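Local coordinates for capsid (Human calicivirus NLV/Boxer/2001/US, PDB 4RDL), which forms the protruding domain of a norovirus capsid, which pairs into dimers and binds histo-blood group glycans such as the Lewis y tetrasaccharide, at residues Gly51-Asp56 and Glu236-Phe241; Gly250-Leu255 and Lys270-Gly275. One frame throughout, in Å; residues are numbered along the deposited sequence.

Interaction 1. Residues Gly51-Asp56 and Glu236-Phe241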
ATOM      1  N   GLY A  51      -6.161 -10.852   0.326  1.00  9.31           N
ATOM      2  CA  GLY A  51      -7.504 -10.283   0.359  1.00  9.72           C
ATOM      3  C   GLY A  51      -8.544 -11.181   1.005  1.00  9.37           C
ATOM      4  O   GLY A  51      -9.738 -11.018   0.732  1.00 12.71           O
ATOM      5  N   ARG A  52      -8.106 -12.117   1.852  1.00 10.04           N
ATOM      6  CA  ARG A  52      -9.008 -13.081   2.483  1.00  9.95           C
ATOM      7  C   ARG A  52      -9.216 -12.769   3.964  1.00 10.03           C
ATOM      8  O   ARG A  52      -8.253 -12.703   4.737  1.00 11.50           O
ATOM      9  CB  ARG A  52      -8.470 -14.509   2.330  1.00 11.49           C
ATOM     10  CG  ARG A  52      -8.196 -14.934   0.890  1.00 10.97           C
ATOM     11  CD  ARG A  52      -9.477 -14.948   0.038  1.00 10.97           C
ATOM     12  NE  ARG A  52     -10.528 -15.820   0.574  1.00 12.59           N
ATOM     13  CZ  ARG A  52     -10.689 -17.103   0.247  1.00 12.75           C
ATOM     14  NH1 ARG A  52      -9.876 -17.677  -0.630  1.00 12.64           N
ATOM     15  NH2 ARG A  52     -11.677 -17.812   0.787  1.00 14.15           N
ATOM     16  N   VAL A  53     -10.478 -12.578   4.341  1.00 10.30           N
ATOM     17  CA  VAL A  53     -10.867 -12.242   5.709  1.00 10.96           C
ATOM     18  C   VAL A  53     -12.359 -12.540   5.852  1.00 10.93           C
ATOM     19  O   VAL A  53     -13.111 -12.426   4.891  1.00 12.77           O
ATOM     20  CB  VAL A  53     -10.598 -10.743   6.007  1.00 11.96           C
ATOM     21  CG1 VAL A  53     -11.510  -9.843   5.163  1.00 13.89           C
ATOM     22  CG2 VAL A  53     -10.738 -10.429   7.489  1.00 13.89           C
ATOM     23  N   THR A  54     -12.782 -12.956   7.040  1.00 11.98           N
ATOM     24  CA  THR A  54     -14.204 -13.105   7.298  1.00 12.46           C
ATOM     25  C   THR A  54     -14.825 -11.730   7.548  1.00 12.25           C
ATOM     26  O   THR A  54     -14.121 -10.757   7.850  1.00 12.77           O
ATOM     27  CB  THR A  54     -14.466 -13.982   8.519  1.00 14.76           C
ATOM     28  OG1 THR A  54     -13.859 -13.381   9.672  1.00 15.34           O
ATOM     29  CG2 THR A  54     -13.886 -15.372   8.309  1.00 15.70           C
ATOM     30  N   LEU A  55     -16.146 -11.638   7.436  1.00 13.03           N
ATOM     31  CA  LEU A  55     -16.813 -10.366   7.707  1.00 13.28           C
ATOM     32  C   LEU A  55     -16.630  -9.912   9.151  1.00 14.20           C
ATOM     33  O   LEU A  55     -16.705  -8.710   9.443  1.00 15.16           O
ATOM     34  CB  LEU A  55     -18.302 -10.428   7.355  1.00 13.11           C
ATOM     35  CG  LEU A  55     -18.600 -10.719   5.886  1.00 14.14           C
ATOM     36  CD1 LEU A  55     -20.098 -10.576   5.636  1.00 14.36           C
ATOM     37  CD2 LEU A  55     -17.803  -9.789   4.967  1.00 14.40           C
ATOM     38  N   ASP A  56     -16.397 -10.861  10.057  1.00 14.21           N
ATOM     39  CA  ASP A  56     -16.154 -10.486  11.450  1.00 15.90           C
ATOM     40  C   ASP A  56     -14.669 -10.256  11.789  1.00 15.21           C
ATOM     41  O   ASP A  56     -14.302 -10.141  12.958  1.00 18.08           O
ATOM     42  CB  ASP A  56     -16.880 -11.410  12.449  1.00 16.75           C
ATOM     43  CG  ASP A  56     -16.318 -12.828  12.504  1.00 18.82           C
ATOM     44  OD1 ASP A  56     -15.267 -13.120  11.906  1.00 19.09           O
ATOM     45  OD2 ASP A  56     -16.941 -13.661  13.198  1.00 22.78           O
ATOM     46  N   GLU A 236      -8.770  -2.292   1.599  1.00  9.20           N
ATOM     47  CA  GLU A 236      -9.276  -1.473   2.688  1.00 10.00           C
ATOM     48  C   GLU A 236     -10.540  -2.082   3.315  1.00  9.50           C
ATOM     49  O   GLU A 236     -10.867  -1.768   4.452  1.00 10.87           O
ATOM     50  CB  GLU A 236      -9.470  -0.019   2.261  1.00 10.78           C
ATOM     51  CG  GLU A 236      -8.155   0.756   2.083  1.00 11.99           C
ATOM     52  CD  GLU A 236      -7.448   0.470   0.759  1.00 11.57           C
ATOM     53  OE1 GLU A 236      -6.309   0.966   0.578  1.00 12.08           O
ATOM     54  OE2 GLU A 236      -8.017  -0.242  -0.105  1.00 11.23           O
ATOM     55  N   PHE A 237     -11.234  -2.965   2.595  1.00  9.90           N
ATOM     56  CA  PHE A 237     -12.300  -3.742   3.243  1.00 10.30           C
ATOM     57  C   PHE A 237     -11.683  -4.674   4.283  1.00  9.85           C
ATOM     58  O   PHE A 237     -12.235  -4.854   5.372  1.00 11.66           O
ATOM     59  CB  PHE A 237     -13.080  -4.602   2.240  1.00 10.55           C
ATOM     60  CG  PHE A 237     -14.246  -3.903   1.590  1.00 11.08           C
ATOM     61  CD1 PHE A 237     -14.093  -2.669   0.975  1.00 13.36           C
ATOM     62  CD2 PHE A 237     -15.488  -4.520   1.539  1.00 11.73           C
ATOM     63  CE1 PHE A 237     -15.169  -2.050   0.351  1.00 15.09           C
ATOM     64  CE2 PHE A 237     -16.569  -3.905   0.911  1.00 13.17           C
ATOM     65  CZ  PHE A 237     -16.409  -2.674   0.324  1.00 14.84           C
ATOM     66  N   VAL A 238     -10.558  -5.293   3.936  1.00 10.10           N
ATOM     67  CA  VAL A 238      -9.904  -6.221   4.858  1.00 11.47           C
ATOM     68  C   VAL A 238      -9.535  -5.516   6.166  1.00 11.99           C
ATOM     69  O   VAL A 238      -9.886  -5.979   7.259  1.00 12.80           O
ATOM     70  CB  VAL A 238      -8.640  -6.871   4.236  1.00 11.09           C
ATOM     71  CG1 VAL A 238      -7.944  -7.767   5.259  1.00 13.06           C
ATOM     72  CG2 VAL A 238      -9.000  -7.653   2.978  1.00 12.91           C
ATOM     73  N   SER A 239      -8.819  -4.397   6.069  1.00 11.47           N
ATOM     74  CA  SER A 239      -8.402  -3.695   7.283  1.00 12.04           C
ATOM     75  C   SER A 239      -9.614  -3.172   8.048  1.00 11.74           C
ATOM     76  O   SER A 239      -9.606  -3.129   9.276  1.00 14.43           O
ATOM     77  CB  SER A 239      -7.406  -2.574   6.980  1.00 13.62           C
ATOM     78  OG  SER A 239      -7.885  -1.705   5.976  1.00 13.06           O
ATOM     79  N   HIS A 240     -10.663  -2.799   7.320  1.00 11.20           N
ATOM     80  CA  HIS A 240     -11.889  -2.338   7.957  1.00 11.46           C
ATOM     81  C   HIS A 240     -12.479  -3.434   8.843  1.00 11.48           C
ATOM     82  O   HIS A 240     -12.812  -3.189  10.003  1.00 12.82           O
ATOM     83  CB  HIS A 240     -12.903  -1.891   6.908  1.00 11.80           C
ATOM     84  CG  HIS A 240     -14.101  -1.204   7.483  1.00 12.94           C
ATOM     85  ND1 HIS A 240     -14.063   0.097   7.938  1.00 16.99           N
ATOM     86  CD2 HIS A 240     -15.374  -1.632   7.673  1.00 13.37           C
ATOM     87  CE1 HIS A 240     -15.260   0.441   8.380  1.00 17.21           C
ATOM     88  NE2 HIS A 240     -16.073  -0.591   8.231  1.00 14.67           N
ATOM     89  N   PHE A 241     -12.614  -4.641   8.298  1.00 12.27           N
ATOM     90  CA  PHE A 241     -13.210  -5.735   9.066  1.00 12.02           C
ATOM     91  C   PHE A 241     -12.315  -6.129  10.245  1.00 13.18           C
ATOM     92  O   PHE A 241     -12.808  -6.453  11.320  1.00 15.11           O
ATOM     93  CB  PHE A 241     -13.501  -6.940   8.163  1.00 12.84           C
ATOM     94  CG  PHE A 241     -14.456  -6.640   7.034  1.00 12.81           C
ATOM     95  CD1 PHE A 241     -15.398  -5.625   7.146  1.00 13.39           C
ATOM     96  CD2 PHE A 241     -14.410  -7.377   5.860  1.00 12.53           C
ATOM     97  CE1 PHE A 241     -16.270  -5.346   6.105  1.00 13.81           C
ATOM     98  CE2 PHE A 241     -15.278  -7.104   4.816  1.00 13.02           C
ATOM     99  CZ  PHE A 241     -16.216  -6.091   4.942  1.00 12.82           C
TER
HETATM  100  O   HOH W   1     -16.175  -6.434  10.972  1.00 17.65           O
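F241, on the helix 235-244, turns its ring toward the irregular chain 51-56, where V53 and L55 receive it. With its CG anti to the carbonyl carbon (chi1 -60°), the ring leans back along its own helix, and the carbonyl F237 O lies 3.3 Å above the plane of the F241 ring, offset toward the rim. V53 CG1 comes in at the ring edge, near its plane, 3.9 Å from F241 CD2, the two side chains crossing at about a right angle. L55 arrives differently. Its CB sets off away from the helix, but its CD2 branch still comes within 3.7 Å of F241 CE2, approaching the ring obliquely; the two side chains lie side by side, pointing the same way.

One turn earlier, V238 meets the same V53 methyl. V53 CG1 stands between backbone N and carbonyl carbon (chi1 66°), a crowded position that places it both at the F241 edge and 4.0 Å from V238 CG2. That V238 methyl also rests on G51 CA, again at 4.0 Å; glycine suits the spot, since its phi is positive.

T54 faces away and keeps its hydroxyl local, giving a 2.7 Å hydrogen bond from T54 OG1 to D56 OD1 while accepting one from Q58 N. Near the end of each segment, a water donates to L55 O and, weakly, to F241 O.

No direct hydrogen bond joins loop to helix. The chemistry is therefore that of a small hydrophobic core: branched aliphatic groups fit round one phenyl ring by shape, fastening the helix of the P1 subdomain to the loop.

Interaction 2. Residues Gly250-Leu255 and Lys270-Gly275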
ATOM      1  N   GLY A 250     -26.297 -12.518  10.117  1.00 17.94           N
ATOM      2  CA  GLY A 250     -27.214 -13.012   9.101  1.00 17.55           C
ATOM      3  C   GLY A 250     -26.488 -13.834   8.057  1.00 16.40           C
ATOM      4  O   GLY A 250     -25.257 -13.939   8.091  1.00 17.39           O
ATOM      5  N   ASP A 251     -27.240 -14.408   7.121  1.00 16.57           N
ATOM      6  CA  ASP A 251     -26.651 -15.212   6.053  1.00 16.78           C
ATOM      7  C   ASP A 251     -25.763 -14.379   5.141  1.00 15.42           C
ATOM      8  O   ASP A 251     -24.734 -14.856   4.649  1.00 15.97           O
ATOM      9  CB  ASP A 251     -27.739 -15.851   5.186  1.00 16.63           C
ATOM     10  CG  ASP A 251     -28.549 -16.898   5.919  1.00 19.44           C
ATOM     11  OD1 ASP A 251     -28.090 -17.396   6.967  1.00 22.69           O
ATOM     12  OD2 ASP A 251     -29.652 -17.222   5.423  1.00 20.75           O
ATOM     13  N   ALA A 252     -26.184 -13.146   4.883  1.00 13.75           N
ATOM     14  CA  ALA A 252     -25.462 -12.272   3.966  1.00 13.04           C
ATOM     15  C   ALA A 252     -25.651 -10.819   4.362  1.00 12.91           C
ATOM     16  O   ALA A 252     -26.679 -10.452   4.946  1.00 13.90           O
ATOM     17  CB  ALA A 252     -25.944 -12.491   2.537  1.00 15.90           C
ATOM     18  N   ALA A 253     -24.653  -9.997   4.052  1.00 13.57           N
ATOM     19  CA  ALA A 253     -24.749  -8.560   4.238  1.00 13.21           C
ATOM     20  C   ALA A 253     -25.155  -7.924   2.916  1.00 11.50           C
ATOM     21  O   ALA A 253     -24.408  -8.002   1.937  1.00 12.77           O
ATOM     22  CB  ALA A 253     -23.410  -7.987   4.717  1.00 13.77           C
ATOM     23  N   LEU A 254     -26.327  -7.295   2.882  1.00 12.10           N
ATOM     24  CA  LEU A 254     -26.787  -6.594   1.689  1.00 12.01           C
ATOM     25  C   LEU A 254     -26.058  -5.264   1.595  1.00 11.14           C
ATOM     26  O   LEU A 254     -26.083  -4.466   2.546  1.00 11.88           O
ATOM     27  CB  LEU A 254     -28.301  -6.337   1.753  1.00 12.45           C
ATOM     28  CG  LEU A 254     -28.875  -5.463   0.629  1.00 13.22           C
ATOM     29  CD1 LEU A 254     -28.751  -6.153  -0.721  1.00 13.87           C
ATOM     30  CD2 LEU A 254     -30.337  -5.096   0.909  1.00 13.87           C
ATOM     31  N   LEU A 255     -25.405  -5.037   0.453  1.00 10.38           N
ATOM     32  CA  LEU A 255     -24.756  -3.755   0.169  1.00 10.78           C
ATOM     33  C   LEU A 255     -25.439  -3.070  -0.997  1.00 11.45           C
ATOM     34  O   LEU A 255     -25.870  -3.733  -1.949  1.00 11.81           O
ATOM     35  CB  LEU A 255     -23.284  -3.936  -0.211  1.00 11.19           C
ATOM     36  CG  LEU A 255     -22.401  -4.799   0.670  1.00 10.84           C
ATOM     37  CD1 LEU A 255     -20.977  -4.730   0.127  1.00 12.03           C
ATOM     38  CD2 LEU A 255     -22.454  -4.322   2.109  1.00 12.55           C
ATOM     39  N   LYS A 270     -24.534  -8.909  -2.478  1.00 11.18           N
ATOM     40  CA  LYS A 270     -24.601  -9.643  -1.222  1.00 11.13           C
ATOM     41  C   LYS A 270     -23.203 -10.080  -0.814  1.00 10.91           C
ATOM     42  O   LYS A 270     -22.507 -10.730  -1.601  1.00 13.40           O
ATOM     43  CB  LYS A 270     -25.532 -10.845  -1.350  1.00 11.63           C
ATOM     44  CG  LYS A 270     -27.008 -10.420  -1.396  1.00 12.54           C
ATOM     45  CD  LYS A 270     -27.926 -11.501  -1.950  1.00 13.13           C
ATOM     46  CE  LYS A 270     -28.051 -12.689  -1.011  1.00 14.08           C
ATOM     47  NZ  LYS A 270     -28.914 -13.741  -1.614  1.00 14.10           N
ATOM     48  N   MET A 271     -22.782  -9.696   0.397  1.00 10.87           N
ATOM     49  CA  MET A 271     -21.499 -10.124   0.946  1.00 11.68           C
ATOM     50  C   MET A 271     -21.739 -11.306   1.860  1.00 13.23           C
ATOM     51  O   MET A 271     -22.585 -11.246   2.748  1.00 18.04           O
ATOM     52  CB  MET A 271     -20.852  -9.022   1.790  1.00 17.04           C
ATOM     53  CG  MET A 271     -20.147  -7.907   1.059  1.00 22.69           C
ATOM     54  SD  MET A 271     -18.756  -7.319   2.064  1.00 20.21           S
ATOM     55  CE  MET A 271     -17.523  -8.540   1.646  1.00 26.71           C
ATOM     56  N   TYR A 272     -20.981 -12.376   1.673  1.00 12.02           N
ATOM     57  CA  TYR A 272     -21.152 -13.560   2.497  1.00 11.68           C
ATOM     58  C   TYR A 272     -20.081 -13.603   3.587  1.00 13.53           C
ATOM     59  O   TYR A 272     -19.024 -12.984   3.442  1.00 14.08           O
ATOM     60  CB  TYR A 272     -21.165 -14.817   1.618  1.00 12.56           C
ATOM     61  CG  TYR A 272     -22.428 -14.901   0.783  1.00 12.48           C
ATOM     62  CD1 TYR A 272     -23.553 -15.554   1.262  1.00 13.97           C
ATOM     63  CD2 TYR A 272     -22.507 -14.289  -0.464  1.00 12.68           C
ATOM     64  CE1 TYR A 272     -24.716 -15.621   0.512  1.00 15.02           C
ATOM     65  CE2 TYR A 272     -23.663 -14.346  -1.218  1.00 12.94           C
ATOM     66  CZ  TYR A 272     -24.767 -15.010  -0.724  1.00 13.52           C
ATOM     67  OH  TYR A 272     -25.926 -15.070  -1.475  1.00 15.26           O
ATOM     68  N   PRO A 273     -20.363 -14.309   4.693  1.00 13.91           N
ATOM     69  CA  PRO A 273     -19.479 -14.311   5.867  1.00 14.55           C
ATOM     70  C   PRO A 273     -18.040 -14.712   5.554  1.00 14.68           C
ATOM     71  O   PRO A 273     -17.119 -14.261   6.247  1.00 15.12           O
ATOM     72  CB  PRO A 273     -20.130 -15.341   6.793  1.00 15.97           C
ATOM     73  CG  PRO A 273     -21.592 -15.292   6.424  1.00 17.21           C
ATOM     74  CD  PRO A 273     -21.591 -15.095   4.922  1.00 14.62           C
ATOM     75  N   GLU A 274     -17.853 -15.537   4.527  1.00 14.34           N
ATOM     76  CA  GLU A 274     -16.523 -15.982   4.111  1.00 15.74           C
ATOM     77  C   GLU A 274     -15.651 -14.855   3.545  1.00 14.17           C
ATOM     78  O   GLU A 274     -14.457 -15.038   3.348  1.00 15.89           O
ATOM     79  CB  GLU A 274     -16.640 -17.123   3.092  1.00 17.34           C
ATOM     80  CG  GLU A 274     -17.227 -18.408   3.661  1.00 20.66           C
ATOM     81  CD  GLU A 274     -18.751 -18.434   3.704  1.00 23.71           C
ATOM     82  OE1 GLU A 274     -19.408 -17.470   3.256  1.00 20.77           O
ATOM     83  OE2 GLU A 274     -19.292 -19.444   4.195  1.00 28.73           O
ATOM     84  N   GLY A 275     -16.252 -13.701   3.269  1.00 13.00           N
ATOM     85  CA  GLY A 275     -15.485 -12.542   2.837  1.00 11.76           C
ATOM     86  C   GLY A 275     -15.379 -12.391   1.329  1.00 12.58           C
ATOM     87  O   GLY A 275     -14.285 -12.254   0.787  1.00 17.01           O
TER
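M271 O accepts one true hydrogen bond from the facing strand, from A253 N at 2.7 Å, in the carbonyl plane and nearly straight (166° at hydrogen); A252 CA, 3.3 Å from M271 O, adds only a bent CA-H...O contact. The return bond, from M271 N to A253 O at 2.8 Å, is straight at hydrogen but tilted from the A253 carbonyl plane. A253 and M271 thus form a hydrogen-bonded antiparallel pair, followed by the non-hydrogen-bonded pair L254 and K270.

Side chains sort by face, A253 and M271 on one, L254 and K270 on the other. The small A253 lets M271 CB come close. M271 CG, anti to its carbonyl carbon (chi1 -79°), presses on L255 CD1 at 3.4 Å, tighter than usual for two carbons; an unbranched, flexible thioether then suits a chain that bends away toward L55 and L233. The A252 methyl makes a CH-pi contact over one face of the Y272 ring, 4.2 Å from its centroid, and also touches K270 CE, a place that suits alanine. Beyond the paired strands, P273, which has no N-H to offer, sets CD 3.2 Å from D251 O, and G275 N bonds back to Y272 O.

Polar ends find partners outside the segments: K270 NZ makes a salt bridge with E212 and hydrogen bonds to R304 O and Y306 O, satisfying this buried ammonium; Y272 OH bonds the same E212, and D251 pairs with R304. The hairpin sits within an antiparallel sheet, strand 252-258 flanked by 295-302 and 265-272 by 276-279; L254 packs on I299, V302 and Y306.

In the fold
Both interactions are buried within the same half of the chain, their centres about 12 Å apart, and they touch. L55 serves each: its CD2 lies 3.6 Å from M271 CE, and its backbone N probably bonds P273 O at 3.0 Å. F241 rests on M271 as well, so one methionine closes the helix-loop core from the sheet side. Their chemistry differs with their place. Interaction 1 joins a helix to a distant, irregular loop mainly by apolar fit, with no direct hydrogen bond, beside the dimer partner, where E236 bonds S66 of the second subunit. Interaction 2 joins neighbouring strands of one hairpin by backbone bonds, away from the other subunit, its charged ends paired with residues beyond both segments.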